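Local coordinates for protein beta-1,4-mannanase (Caldicellulosiruptor saccharolyticus, PDB 1PMH) that binds mannohexaose as the carbohydrate-binding module of a beta-1,4-mannanase, probably holding the enzyme on mannan, at residues F19-V33 and D51-L65. Sequence-based numbering, arbitrary orientation.
Sequences FGEAWGDSLKCIKKV and DVEFNPNNGWDQGDL. With BMA (beta-D-mannopyranose), chain B; BMA (beta-D-mannopyranose), chain C; BMA (beta-D-mannopyranose), chain D; BMA (beta-D-mannopyranose), chain E.
Trp23 brings the six-membered end of its indole against the Asp64 carboxylate, with CH2 3.7 Å from CG and the two planes 35° apart. Its CG lies between the backbone N and the carbonyl carbon (chi1 52°), a torsion that folds the ring back over Ser26, whose CB packs on one face while C3 of the chain E mannose sits over the other. Ser26 grips Asp64 in turn: OG donates to Asp64 O at 2.7 Å, Asp64 N returns a bond to Ser26 O, and a water bridges Ser26 O to Asp64 OD2.

From Asp64 a run of hydrogen bonds leads back to Trp60. The syn lone pair of OD2 takes Gln62 NE2 at 2.9 Å, nearly in the amide plane, while Gln161 holds OD1; Gln62 OE1 accepts from Trp60 NE1 in the plane of the indole. Trp60 presents one face to the chain B mannose, C5 lying 3.5 Å above the ring centre in a CH-pi contact. A leucine here has no flat face or N-H, and would probably deprive that mannose of its stacking partner and Gln62 OE1 of a donor.

Behind the sugar-binding surface the contact turns apolar. Ile30 crosses Leu65 at about a right angle, CD1 against CB, and Phe19 CD2 and Val33 CG2 close on the two methyls of Leu65 between the jellyroll sheets. Cys29 SG points at the edge of the Phe54 ring, 3.7 Å from CE1. In the hairpin a classic beta bulge sets Lys31 and Lys32 opposite Asp51.

Chemically, Trp23 and Trp60 each lend a face to a mannose, while Asp64 and Gln62 between them bond mainly to protein and water, Gln62 NE2 adding one weak bond to O3 of the chain C mannose, consistent with a binding surface shaped largely by the protein itself.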
loop_
_atom_site.group_PDB
_atom_site.type_symbol
_atom_site.label_atom_id
_atom_site.label_comp_id
_atom_site.label_asym_id
_atom_site.label_seq_id
_atom_site.Cartn_x
_atom_site.Cartn_y
_atom_site.Cartn_z
ATOM N N PHE A 19 2.077 -10.182 2.825
ATOM C CA PHE A 19 1.738 -8.940 3.510
ATOM C C PHE A 19 1.138 -9.207 4.861
ATOM O O PHE A 19 0.262 -10.059 5.018
ATOM C CB PHE A 19 0.793 -8.067 2.687
ATOM C CG PHE A 19 1.443 -7.314 1.564
ATOM C CD1 PHE A 19 1.676 -7.862 0.317
ATOM C CD2 PHE A 19 1.767 -6.004 1.744
ATOM C CE1 PHE A 19 2.274 -7.088 -0.671
ATOM C CE2 PHE A 19 2.277 -5.257 0.717
ATOM C CZ PHE A 19 2.527 -5.808 -0.482
ATOM N N GLY A 20 1.548 -8.454 5.854
ATOM C CA GLY A 20 1.038 -8.571 7.212
ATOM C C GLY A 20 1.796 -7.541 8.040
ATOM O O GLY A 20 2.254 -6.517 7.541
ATOM N N GLU A 21 1.924 -7.825 9.336
ATOM C CA GLU A 21 2.631 -6.849 10.154
ATOM C C GLU A 21 4.088 -6.748 9.678
ATOM O O GLU A 21 4.700 -7.707 9.235
ATOM C CB GLU A 21 2.496 -7.165 11.638
ATOM C CG GLU A 21 3.195 -8.434 12.038
ATOM C CD GLU A 21 3.030 -8.753 13.523
ATOM O OE1 GLU A 21 2.217 -8.125 14.231
ATOM O OE2 GLU A 21 3.764 -9.660 13.967
ATOM N N ALA A 22 4.626 -5.550 9.776
ATOM C CA ALA A 22 6.026 -5.280 9.435
ATOM C C ALA A 22 6.958 -5.640 10.575
ATOM O O ALA A 22 8.134 -5.895 10.350
ATOM C CB ALA A 22 6.229 -3.839 8.976
ATOM N N TRP A 23 6.438 -5.591 11.799
ATOM C CA TRP A 23 7.127 -6.014 13.002
ATOM C C TRP A 23 6.023 -6.247 14.024
ATOM O O TRP A 23 4.860 -6.012 13.764
ATOM C CB TRP A 23 8.177 -4.989 13.463
ATOM C CG TRP A 23 7.639 -3.610 13.597
ATOM C CD1 TRP A 23 6.950 -3.111 14.644
ATOM C CD2 TRP A 23 7.721 -2.560 12.634
ATOM N NE1 TRP A 23 6.582 -1.813 14.392
ATOM C CE2 TRP A 23 7.028 -1.455 13.149
ATOM C CE3 TRP A 23 8.288 -2.448 11.360
ATOM C CZ2 TRP A 23 6.857 -0.272 12.423
ATOM C CZ3 TRP A 23 8.139 -1.288 10.674
ATOM C CH2 TRP A 23 7.431 -0.224 11.180
ATOM N N GLY A 24 6.385 -6.763 15.194
ATOM C CA GLY A 24 5.386 -7.139 16.180
ATOM C C GLY A 24 4.510 -5.962 16.541
ATOM O O GLY A 24 4.974 -4.888 16.923
ATOM N N ASP A 25 3.214 -6.202 16.422
ATOM C CA ASP A 25 2.213 -5.221 16.767
ATOM C C ASP A 25 2.257 -3.965 15.915
ATOM O O ASP A 25 1.721 -2.942 16.320
ATOM C CB ASP A 25 2.271 -4.841 18.253
ATOM C CG ASP A 25 0.949 -4.290 18.727
ATOM O OD1 ASP A 25 -0.130 -4.794 18.291
ATOM O OD2 ASP A 25 0.954 -3.309 19.500
ATOM N N SER A 26 2.795 -4.046 14.698
ATOM C CA SER A 26 2.878 -2.855 13.874
ATOM C C SER A 26 1.576 -2.433 13.237
ATOM O O SER A 26 1.500 -1.265 12.792
ATOM C CB SER A 26 3.933 -2.987 12.763
ATOM O OG SER A 26 3.500 -3.785 11.705
ATOM N N LEU A 27 0.606 -3.338 13.110
ATOM C CA LEU A 27 -0.546 -3.014 12.277
ATOM C C LEU A 27 -1.376 -1.873 12.849
ATOM O O LEU A 27 -1.846 -1.022 12.117
ATOM C CB LEU A 27 -1.386 -4.255 11.973
ATOM C CG LEU A 27 -0.740 -5.229 10.991
ATOM C CD1 LEU A 27 -1.474 -6.555 10.972
ATOM C CD2 LEU A 27 -0.625 -4.682 9.593
ATOM N N LYS A 28 -1.666 -1.952 14.151
ATOM C CA LYS A 28 -2.284 -0.862 14.895
ATOM C C LYS A 28 -3.641 -0.488 14.309
ATOM O O LYS A 28 -4.611 -1.223 14.518
ATOM C CB LYS A 28 -1.320 0.321 15.099
ATOM C CG LYS A 28 0.021 -0.012 15.760
ATOM C CD LYS A 28 -0.086 -0.279 17.266
ATOM C CE LYS A 28 1.213 0.030 18.033
ATOM N NZ LYS A 28 2.558 -0.421 17.493
ATOM N N CYS A 29 -3.760 0.638 13.615
ATOM C CA CYS A 29 -5.013 1.042 13.001
ATOM C C CYS A 29 -5.496 0.094 11.939
ATOM O O CYS A 29 -6.692 0.061 11.617
ATOM C CB CYS A 29 -4.881 2.422 12.393
ATOM S SG CYS A 29 -3.657 2.518 11.044
ATOM N N ILE A 30 -4.614 -0.726 11.385
ATOM C CA ILE A 30 -5.011 -1.769 10.466
ATOM C C ILE A 30 -5.448 -2.960 11.292
ATOM O O ILE A 30 -4.627 -3.591 11.948
ATOM C CB ILE A 30 -3.853 -2.130 9.511
ATOM C CG1 ILE A 30 -3.377 -0.939 8.699
ATOM C CG2 ILE A 30 -4.333 -3.291 8.635
ATOM C CD1 ILE A 30 -1.998 -1.117 8.104
ATOM N N LYS A 31 -6.742 -3.274 11.280
ATOM C CA LYS A 31 -7.333 -4.318 12.119
ATOM C C LYS A 31 -7.342 -5.712 11.499
ATOM O O LYS A 31 -7.488 -6.682 12.220
ATOM C CB LYS A 31 -8.771 -3.940 12.475
ATOM C CG LYS A 31 -8.863 -2.618 13.172
ATOM C CD LYS A 31 -7.918 -2.467 14.348
ATOM C CE LYS A 31 -8.083 -1.182 15.053
ATOM N NZ LYS A 31 -7.083 -1.070 16.132
ATOM N N LYS A 32 -7.260 -5.798 10.187
ATOM C CA LYS A 32 -7.282 -7.076 9.485
ATOM C C LYS A 32 -6.700 -6.887 8.121
ATOM O O LYS A 32 -6.896 -5.853 7.489
ATOM C CB LYS A 32 -8.703 -7.637 9.365
ATOM C CG LYS A 32 -8.798 -9.067 8.843
ATOM C CD LYS A 32 -10.225 -9.530 8.765
ATOM C CE LYS A 32 -10.264 -10.813 7.984
ATOM N NZ LYS A 32 -9.553 -11.889 8.725
ATOM N N VAL A 33 -5.933 -7.882 7.707
ATOM C CA VAL A 33 -5.314 -7.963 6.404
ATOM C C VAL A 33 -5.840 -9.248 5.771
ATOM O O VAL A 33 -5.773 -10.329 6.371
ATOM C CB VAL A 33 -3.815 -8.020 6.497
ATOM C CG1 VAL A 33 -3.179 -8.120 5.127
ATOM C CG2 VAL A 33 -3.233 -6.820 7.198
ATOM N N ASP A 51 -8.650 -3.697 6.569
ATOM C CA ASP A 51 -9.747 -3.097 7.366
ATOM C C ASP A 51 -9.140 -2.185 8.379
ATOM O O ASP A 51 -8.356 -2.647 9.203
ATOM C CB ASP A 51 -10.566 -4.212 8.013
ATOM C CG ASP A 51 -11.283 -5.029 6.973
ATOM O OD1 ASP A 51 -12.098 -4.411 6.244
ATOM O OD2 ASP A 51 -11.068 -6.239 6.834
ATOM N N VAL A 52 -9.380 -0.874 8.258
ATOM C CA VAL A 52 -8.762 0.140 9.107
ATOM C C VAL A 52 -9.836 0.807 9.969
ATOM O O VAL A 52 -11.025 0.866 9.628
ATOM C CB VAL A 52 -7.937 1.179 8.319
ATOM C CG1 VAL A 52 -7.023 0.523 7.370
ATOM C CG2 VAL A 52 -8.806 2.182 7.601
ATOM N N GLU A 53 -9.350 1.347 11.077
ATOM C CA GLU A 53 -10.108 2.226 11.934
ATOM C C GLU A 53 -9.237 3.384 12.369
ATOM O O GLU A 53 -8.181 3.169 12.948
ATOM C CB GLU A 53 -10.632 1.485 13.168
ATOM C CG GLU A 53 -11.411 0.205 12.904
ATOM C CD GLU A 53 -11.942 -0.433 14.167
ATOM O OE1 GLU A 53 -11.941 0.225 15.227
ATOM O OE2 GLU A 53 -12.406 -1.589 14.072
ATOM N N PHE A 54 -9.675 4.595 12.068
ATOM C CA PHE A 54 -8.962 5.786 12.495
ATOM C C PHE A 54 -9.768 6.487 13.576
ATOM O O PHE A 54 -10.986 6.472 13.528
ATOM C CB PHE A 54 -8.680 6.737 11.333
ATOM C CG PHE A 54 -7.842 6.165 10.213
ATOM C CD1 PHE A 54 -6.716 5.428 10.475
ATOM C CD2 PHE A 54 -8.182 6.417 8.911
ATOM C CE1 PHE A 54 -5.909 4.996 9.417
ATOM C CE2 PHE A 54 -7.387 5.984 7.862
ATOM C CZ PHE A 54 -6.270 5.259 8.132
ATOM N N ASN A 55 -9.040 7.122 14.495
ATOM C CA ASN A 55 -9.641 7.888 15.602
ATOM C C ASN A 55 -9.522 9.388 15.320
ATOM O O ASN A 55 -8.423 9.898 15.094
ATOM C CB ASN A 55 -8.857 7.546 16.861
ATOM C CG ASN A 55 -9.522 8.077 18.129
ATOM O OD1 ASN A 55 -10.022 9.191 18.121
ATOM N ND2 ASN A 55 -9.589 7.253 19.178
ATOM N N PRO A 56 -10.653 10.091 15.309
ATOM C CA PRO A 56 -10.600 11.494 14.872
ATOM C C PRO A 56 -9.829 12.444 15.813
ATOM O O PRO A 56 -9.475 13.549 15.437
ATOM C CB PRO A 56 -12.096 11.845 14.778
ATOM C CG PRO A 56 -12.751 10.931 15.762
ATOM C CD PRO A 56 -12.028 9.622 15.607
ATOM N N ASN A 57 -9.579 12.003 17.032
ATOM C CA ASN A 57 -8.808 12.790 17.972
ATOM C C ASN A 57 -7.309 12.615 17.830
ATOM O O ASN A 57 -6.547 13.277 18.534
ATOM C CB ASN A 57 -9.215 12.403 19.386
ATOM C CG ASN A 57 -10.689 12.699 19.655
ATOM O OD1 ASN A 57 -11.149 13.805 19.346
ATOM N ND2 ASN A 57 -11.452 11.804 20.048
ATOM N N ASN A 58 -6.857 11.820 16.884
ATOM C CA ASN A 58 -5.455 11.552 16.676
ATOM C C ASN A 58 -5.006 12.117 15.337
ATOM O O ASN A 58 -5.548 11.670 14.328
ATOM C CB ASN A 58 -5.293 10.035 16.761
ATOM C CG ASN A 58 -3.822 9.591 16.772
ATOM O OD1 ASN A 58 -2.977 10.374 16.349
ATOM N ND2 ASN A 58 -3.586 8.443 17.209
ATOM N N GLY A 59 -4.031 13.051 15.348
ATOM C CA GLY A 59 -3.535 13.633 14.123
ATOM C C GLY A 59 -2.560 12.765 13.371
ATOM O O GLY A 59 -2.160 13.153 12.282
ATOM N N TRP A 60 -2.154 11.644 13.966
ATOM C CA TRP A 60 -1.239 10.708 13.284
ATOM C C TRP A 60 -1.494 9.293 13.818
ATOM O O TRP A 60 -0.721 8.758 14.612
ATOM C CB TRP A 60 0.214 11.162 13.459
ATOM C CG TRP A 60 1.097 10.448 12.496
ATOM C CD1 TRP A 60 1.825 9.342 12.770
ATOM C CD2 TRP A 60 1.290 10.725 11.116
ATOM N NE1 TRP A 60 2.488 8.923 11.643
ATOM C CE2 TRP A 60 2.169 9.749 10.605
ATOM C CE3 TRP A 60 0.845 11.733 10.260
ATOM C CZ2 TRP A 60 2.616 9.763 9.280
ATOM C CZ3 TRP A 60 1.274 11.736 8.975
ATOM C CH2 TRP A 60 2.134 10.757 8.490
ATOM N N ASP A 61 -2.555 8.656 13.323
ATOM C CA ASP A 61 -3.003 7.369 13.826
ATOM C C ASP A 61 -2.416 6.267 12.933
ATOM O O ASP A 61 -3.031 5.851 11.944
ATOM C CB ASP A 61 -4.532 7.349 13.833
ATOM C CG ASP A 61 -5.121 6.209 14.599
ATOM O OD1 ASP A 61 -4.416 5.271 15.035
ATOM O OD2 ASP A 61 -6.363 6.199 14.810
ATOM N N GLN A 62 -1.199 5.857 13.261
ATOM C CA GLN A 62 -0.315 5.149 12.356
ATOM C C GLN A 62 -0.452 3.635 12.437
ATOM O O GLN A 62 -0.696 3.069 13.506
ATOM C CB GLN A 62 1.137 5.537 12.718
ATOM C CG GLN A 62 2.227 5.037 11.788
ATOM C CD GLN A 62 3.600 5.423 12.261
ATOM O OE1 GLN A 62 3.872 6.607 12.550
ATOM N NE2 GLN A 62 4.506 4.472 12.342
ATOM N N GLY A 63 -0.246 2.967 11.302
ATOM C CA GLY A 63 -0.124 1.530 11.215
ATOM C C GLY A 63 0.840 1.216 10.088
ATOM O O GLY A 63 0.939 1.981 9.139
ATOM N N ASP A 64 1.543 0.104 10.192
ATOM C CA ASP A 64 2.583 -0.271 9.256
ATOM C C ASP A 64 2.398 -1.713 8.788
ATOM O O ASP A 64 2.325 -2.649 9.572
ATOM C CB ASP A 64 3.975 -0.067 9.841
ATOM C CG ASP A 64 4.291 1.390 10.134
ATOM O OD1 ASP A 64 4.780 2.069 9.229
ATOM O OD2 ASP A 64 4.014 1.887 11.237
ATOM N N LEU A 65 2.292 -1.849 7.487
ATOM C CA LEU A 65 2.049 -3.085 6.752
ATOM C C LEU A 65 3.337 -3.420 6.019
ATOM O O LEU A 65 3.825 -2.602 5.289
ATOM C CB LEU A 65 0.920 -2.826 5.754
ATOM C CG LEU A 65 0.566 -3.975 4.849
ATOM C CD1 LEU A 65 -0.300 -5.030 5.560
ATOM C CD2 LEU A 65 -0.136 -3.416 3.620
HETATM C C1 BMA B . 4.217 14.188 10.673
HETATM C C2 BMA B . 5.313 14.143 9.635
HETATM C C3 BMA B . 5.638 12.683 9.352
HETATM C C4 BMA B . 5.803 11.911 10.625
HETATM C C5 BMA B . 4.628 12.093 11.595
HETATM C C6 BMA B . 4.775 11.396 12.923
HETATM O O2 BMA B . 6.471 14.767 10.158
HETATM O O3 BMA B . 6.736 12.546 8.457
HETATM O O4 BMA B . 5.849 10.562 10.224
HETATM O O5 BMA B . 4.461 13.480 11.848
HETATM O O6 BMA B . 5.983 11.758 13.554
HETATM C C1 BMA C . 6.770 9.770 10.916
HETATM C C2 BMA C . 6.415 8.327 10.729
HETATM C C3 BMA C . 7.475 7.498 11.446
HETATM C C4 BMA C . 8.875 7.916 10.963
HETATM C C5 BMA C . 9.061 9.417 11.029
HETATM C C6 BMA C . 10.387 9.795 10.393
HETATM O O2 BMA C . 6.413 8.015 9.354
HETATM O O3 BMA C . 7.172 6.109 11.261
HETATM O O4 BMA C . 9.835 7.437 11.863
HETATM O O5 BMA C . 8.033 10.076 10.340
HETATM O O6 BMA C . 10.617 11.134 10.656
HETATM C C1 BMA D . 10.438 6.236 11.517
HETATM C C2 BMA D . 11.753 6.177 12.292
HETATM C C3 BMA D . 12.344 4.842 11.927
HETATM C C4 BMA D . 11.388 3.702 12.215
HETATM C C5 BMA D . 10.017 3.916 11.565
HETATM C C6 BMA D . 8.944 2.873 11.849
HETATM O O2 BMA D . 11.534 6.278 13.674
HETATM O O3 BMA D . 13.570 4.701 12.622
HETATM O O4 BMA D . 11.914 2.548 11.629
HETATM O O5 BMA D . 9.580 5.207 11.960
HETATM O O6 BMA D . 8.736 2.732 13.227
HETATM C C1 BMA E . 11.700 1.344 12.387
HETATM C C2 BMA E . 11.863 0.126 11.503
HETATM C C3 BMA E . 11.656 -1.151 12.333
HETATM C C4 BMA E . 12.693 -1.118 13.470
HETATM C C5 BMA E . 12.617 0.161 14.306
HETATM C C6 BMA E . 13.663 0.357 15.403
HETATM O O2 BMA E . 13.079 0.212 10.794
HETATM O O3 BMA E . 11.972 -2.256 11.505
HETATM O O4 BMA E . 12.482 -2.147 14.400
HETATM O O5 BMA E . 12.706 1.249 13.430
HETATM O O6 BMA E . 13.261 1.460 16.191
HETATM O O HOH W 1 3.147 0.820 13.498
#